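Side-chain contact in ATP phosphoribosyltransferase regulatory subunit (Thermotoga maritima, PDB 1USY), which is probably required for the first step of histidine biosynthesis and may allow histidine to feedback-regulate ATP phosphoribosyltransferase: residues L93-V98 and L107-I112. Residues are numbered along the deposited sequence; the frame is centred on the assembly and turned at random.
Sequences LGLEKV and LEVLEI
Leu-95 reaches across from strand 86-98 and sets one methyl, CD1, between Val-109 and Ile-112, which are neighbours on the facing side of helix 103-120, three residues apart. That single methyl makes all the close approaches. Leu-95 CD1 lies 3.8 Å from Val-109 CG1 and 3.7 Å from Ile-112 CB, with Ile-112 CG2 and CD1 each 3.8 Å from it, so Ile-112 meets it with its branch point and both arms. Leu-95 CD1 also lies 3.7 Å from Val-109 O. Rotation about the first bond of Val-109 (chi1 174°) places CG1 anti to the backbone N and presents it to the leucine. In Ile-112 it is CG2 that stands anti to N, while CG1 lies beside N and carries CD1 back to the same methyl. The side chains of Leu-95 and Ile-112 run slantwise across one another. Phe-12 of helix 6-16 touches both and closes this apolar patch further, and Trp-74 of the adjoining strand packs on Leu-95.

Two residues along the strand, the packing gives way to a looser, partly exposed edge. The nearest approach of the Lys-97 side chain to the helix segment is CB to Val-109 CG2, 4.8 Å, and Lys-97 NZ is 6.5 Å from Glu-108 OE2, too far for a salt bridge. That carboxylate oxygen pairs instead with Lys-72 on strand 71-83. Backbone bonds to strands 71-83 and 262-269 hold the Leu-95 strand inside the large mixed sheet. A helix following directly on a strand and packing back against the sheet through aliphatic side chains fits the largely antiparallel sheet with flanking helices of the class II aminoacyl-tRNA synthetase fold, the family to which HisZ belongs.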
ATOM      1  N   LEU B  93       4.438   8.812 -28.853  1.00 17.52           N
ATOM      2  CA  LEU B  93       5.057   8.083 -29.948  1.00 20.10           C
ATOM      3  C   LEU B  93       6.537   8.335 -29.883  1.00 18.98           C
ATOM      4  O   LEU B  93       6.937   9.453 -29.698  1.00 26.09           O
ATOM      5  CB  LEU B  93       4.520   8.539 -31.308  1.00 13.07           C
ATOM      6  CG  LEU B  93       3.019   8.383 -31.508  1.00 18.40           C
ATOM      7  CD1 LEU B  93       2.559   8.685 -32.967  1.00 19.05           C
ATOM      8  CD2 LEU B  93       2.566   6.998 -31.095  1.00 26.37           C
ATOM      9  N   GLY B  94       7.368   7.312 -30.043  1.00 21.84           N
ATOM     10  CA  GLY B  94       8.799   7.550 -29.997  1.00 17.14           C
ATOM     11  C   GLY B  94       9.770   6.562 -30.594  1.00 17.71           C
ATOM     12  O   GLY B  94       9.421   5.454 -31.008  1.00 18.36           O
ATOM     13  N   LEU B  95      11.017   6.998 -30.664  1.00 16.54           N
ATOM     14  CA  LEU B  95      12.077   6.204 -31.259  1.00 14.24           C
ATOM     15  C   LEU B  95      13.213   6.164 -30.274  1.00 17.19           C
ATOM     16  O   LEU B  95      13.323   6.997 -29.382  1.00 20.85           O
ATOM     17  CB  LEU B  95      12.569   6.796 -32.573  1.00  8.98           C
ATOM     18  CG  LEU B  95      11.545   7.261 -33.598  1.00 17.82           C
ATOM     19  CD1 LEU B  95      12.192   8.146 -34.707  1.00 17.64           C
ATOM     20  CD2 LEU B  95      10.817   6.054 -34.185  1.00 15.26           C
ATOM     21  N   GLU B  96      14.073   5.181 -30.460  1.00 22.33           N
ATOM     22  CA  GLU B  96      15.217   4.967 -29.615  1.00 24.80           C
ATOM     23  C   GLU B  96      16.239   4.164 -30.441  1.00 23.37           C
ATOM     24  O   GLU B  96      15.937   3.054 -30.884  1.00 27.80           O
ATOM     25  CB  GLU B  96      14.733   4.202 -28.395  1.00 25.19           C
ATOM     26  CG  GLU B  96      15.326   4.645 -27.083  1.00 36.03           C
ATOM     27  CD  GLU B  96      15.108   6.110 -26.781  1.00 41.31           C
ATOM     28  OE1 GLU B  96      16.113   6.838 -26.820  1.00 44.87           O
ATOM     29  OE2 GLU B  96      13.966   6.531 -26.463  1.00 47.85           O
ATOM     30  N   LYS B  97      17.411   4.748 -30.709  1.00 22.96           N
ATOM     31  CA  LYS B  97      18.543   4.016 -31.318  1.00 19.57           C
ATOM     32  C   LYS B  97      19.779   3.993 -30.397  1.00 20.04           C
ATOM     33  O   LYS B  97      20.372   5.021 -30.099  1.00 24.67           O
ATOM     34  CB  LYS B  97      18.905   4.578 -32.684  1.00 15.66           C
ATOM     35  CG  LYS B  97      20.287   4.203 -33.154  1.00 18.45           C
ATOM     36  CD  LYS B  97      20.329   3.234 -34.329  1.00 24.83           C
ATOM     37  CE  LYS B  97      21.818   2.922 -34.650  1.00 26.88           C
ATOM     38  NZ  LYS B  97      22.082   2.038 -35.794  1.00 25.85           N
ATOM     39  N   VAL B  98      20.131   2.812 -29.913  1.00 23.88           N
ATOM     40  CA  VAL B  98      21.308   2.646 -29.075  1.00 23.96           C
ATOM     41  C   VAL B  98      22.046   1.447 -29.627  1.00 27.68           C
ATOM     42  O   VAL B  98      21.503   0.334 -29.578  1.00 24.58           O
ATOM     43  CB  VAL B  98      20.958   2.310 -27.606  1.00 23.51           C
ATOM     44  CG1 VAL B  98      22.221   2.236 -26.753  1.00 24.67           C
ATOM     45  CG2 VAL B  98      19.954   3.294 -27.027  1.00 25.29           C
ATOM     46  N   LEU B 107      20.113  12.258 -36.919  1.00 16.26           N
ATOM     47  CA  LEU B 107      19.318  12.862 -38.003  1.00 22.15           C
ATOM     48  C   LEU B 107      18.123  12.025 -38.489  1.00 22.24           C
ATOM     49  O   LEU B 107      17.056  12.573 -38.723  1.00 25.18           O
ATOM     50  CB  LEU B 107      20.201  13.285 -39.168  1.00 23.15           C
ATOM     51  CG  LEU B 107      21.381  14.187 -38.758  1.00 28.88           C
ATOM     52  CD1 LEU B 107      22.504  14.172 -39.820  1.00 30.22           C
ATOM     53  CD2 LEU B 107      20.914  15.607 -38.450  1.00 21.70           C
ATOM     54  N   GLU B 108      18.301  10.707 -38.594  1.00 25.00           N
ATOM     55  CA  GLU B 108      17.238   9.774 -38.939  1.00 25.89           C
ATOM     56  C   GLU B 108      16.099   9.827 -37.916  1.00 25.22           C
ATOM     57  O   GLU B 108      14.919   9.878 -38.294  1.00 27.55           O
ATOM     58  CB  GLU B 108      17.806   8.360 -39.080  1.00 28.44           C
ATOM     59  CG  GLU B 108      16.763   7.256 -39.130  1.00 29.29           C
ATOM     60  CD  GLU B 108      17.206   6.068 -39.954  1.00 38.08           C
ATOM     61  OE1 GLU B 108      17.243   6.183 -41.201  1.00 39.28           O
ATOM     62  OE2 GLU B 108      17.503   5.010 -39.365  1.00 37.43           O
ATOM     63  N   VAL B 109      16.440   9.832 -36.630  1.00 25.02           N
ATOM     64  CA  VAL B 109      15.420  10.037 -35.590  1.00 24.80           C
ATOM     65  C   VAL B 109      14.702  11.358 -35.825  1.00 25.31           C
ATOM     66  O   VAL B 109      13.493  11.380 -35.995  1.00 29.31           O
ATOM     67  CB  VAL B 109      15.995   9.984 -34.162  1.00 25.29           C
ATOM     68  CG1 VAL B 109      14.893  10.356 -33.120  1.00 22.46           C
ATOM     69  CG2 VAL B 109      16.618   8.600 -33.885  1.00 10.77           C
ATOM     70  N   LEU B 110      15.456  12.447 -35.895  1.00 25.31           N
ATOM     71  CA  LEU B 110      14.865  13.765 -36.083  1.00 22.22           C
ATOM     72  C   LEU B 110      13.930  13.749 -37.256  1.00 23.72           C
ATOM     73  O   LEU B 110      12.858  14.345 -37.215  1.00 28.39           O
ATOM     74  CB  LEU B 110      15.943  14.798 -36.379  1.00 25.01           C
ATOM     75  CG  LEU B 110      16.405  15.714 -35.251  1.00 26.29           C
ATOM     76  CD1 LEU B 110      17.246  16.733 -35.898  1.00 26.28           C
ATOM     77  CD2 LEU B 110      15.252  16.334 -34.512  1.00 14.22           C
ATOM     78  N   GLU B 111      14.331  13.062 -38.309  1.00 20.89           N
ATOM     79  CA  GLU B 111      13.628  13.205 -39.550  1.00 24.70           C
ATOM     80  C   GLU B 111      12.241  12.604 -39.405  1.00 25.20           C
ATOM     81  O   GLU B 111      11.259  13.232 -39.802  1.00 25.28           O
ATOM     82  CB  GLU B 111      14.464  12.685 -40.723  1.00 27.53           C
ATOM     83  CG  GLU B 111      13.917  11.489 -41.481  1.00 40.84           C
ATOM     84  CD  GLU B 111      12.672  11.829 -42.266  1.00 49.21           C
ATOM     85  OE1 GLU B 111      12.706  12.853 -42.997  1.00 59.51           O
ATOM     86  OE2 GLU B 111      11.662  11.087 -42.135  1.00 49.24           O
ATOM     87  N   ILE B 112      12.150  11.441 -38.761  1.00 24.72           N
ATOM     88  CA  ILE B 112      10.853  10.820 -38.459  1.00 23.63           C
ATOM     89  C   ILE B 112       9.976  11.640 -37.472  1.00 19.43           C
ATOM     90  O   ILE B 112       8.804  11.853 -37.748  1.00 22.21           O
ATOM     91  CB  ILE B 112      11.056   9.379 -37.954  1.00 22.38           C
ATOM     92  CG1 ILE B 112      11.777   8.554 -38.994  1.00 15.35           C
ATOM     93  CG2 ILE B 112       9.746   8.714 -37.587  1.00 20.34           C
ATOM     94  CD1 ILE B 112      12.314   7.265 -38.433  1.00 18.55           C
TER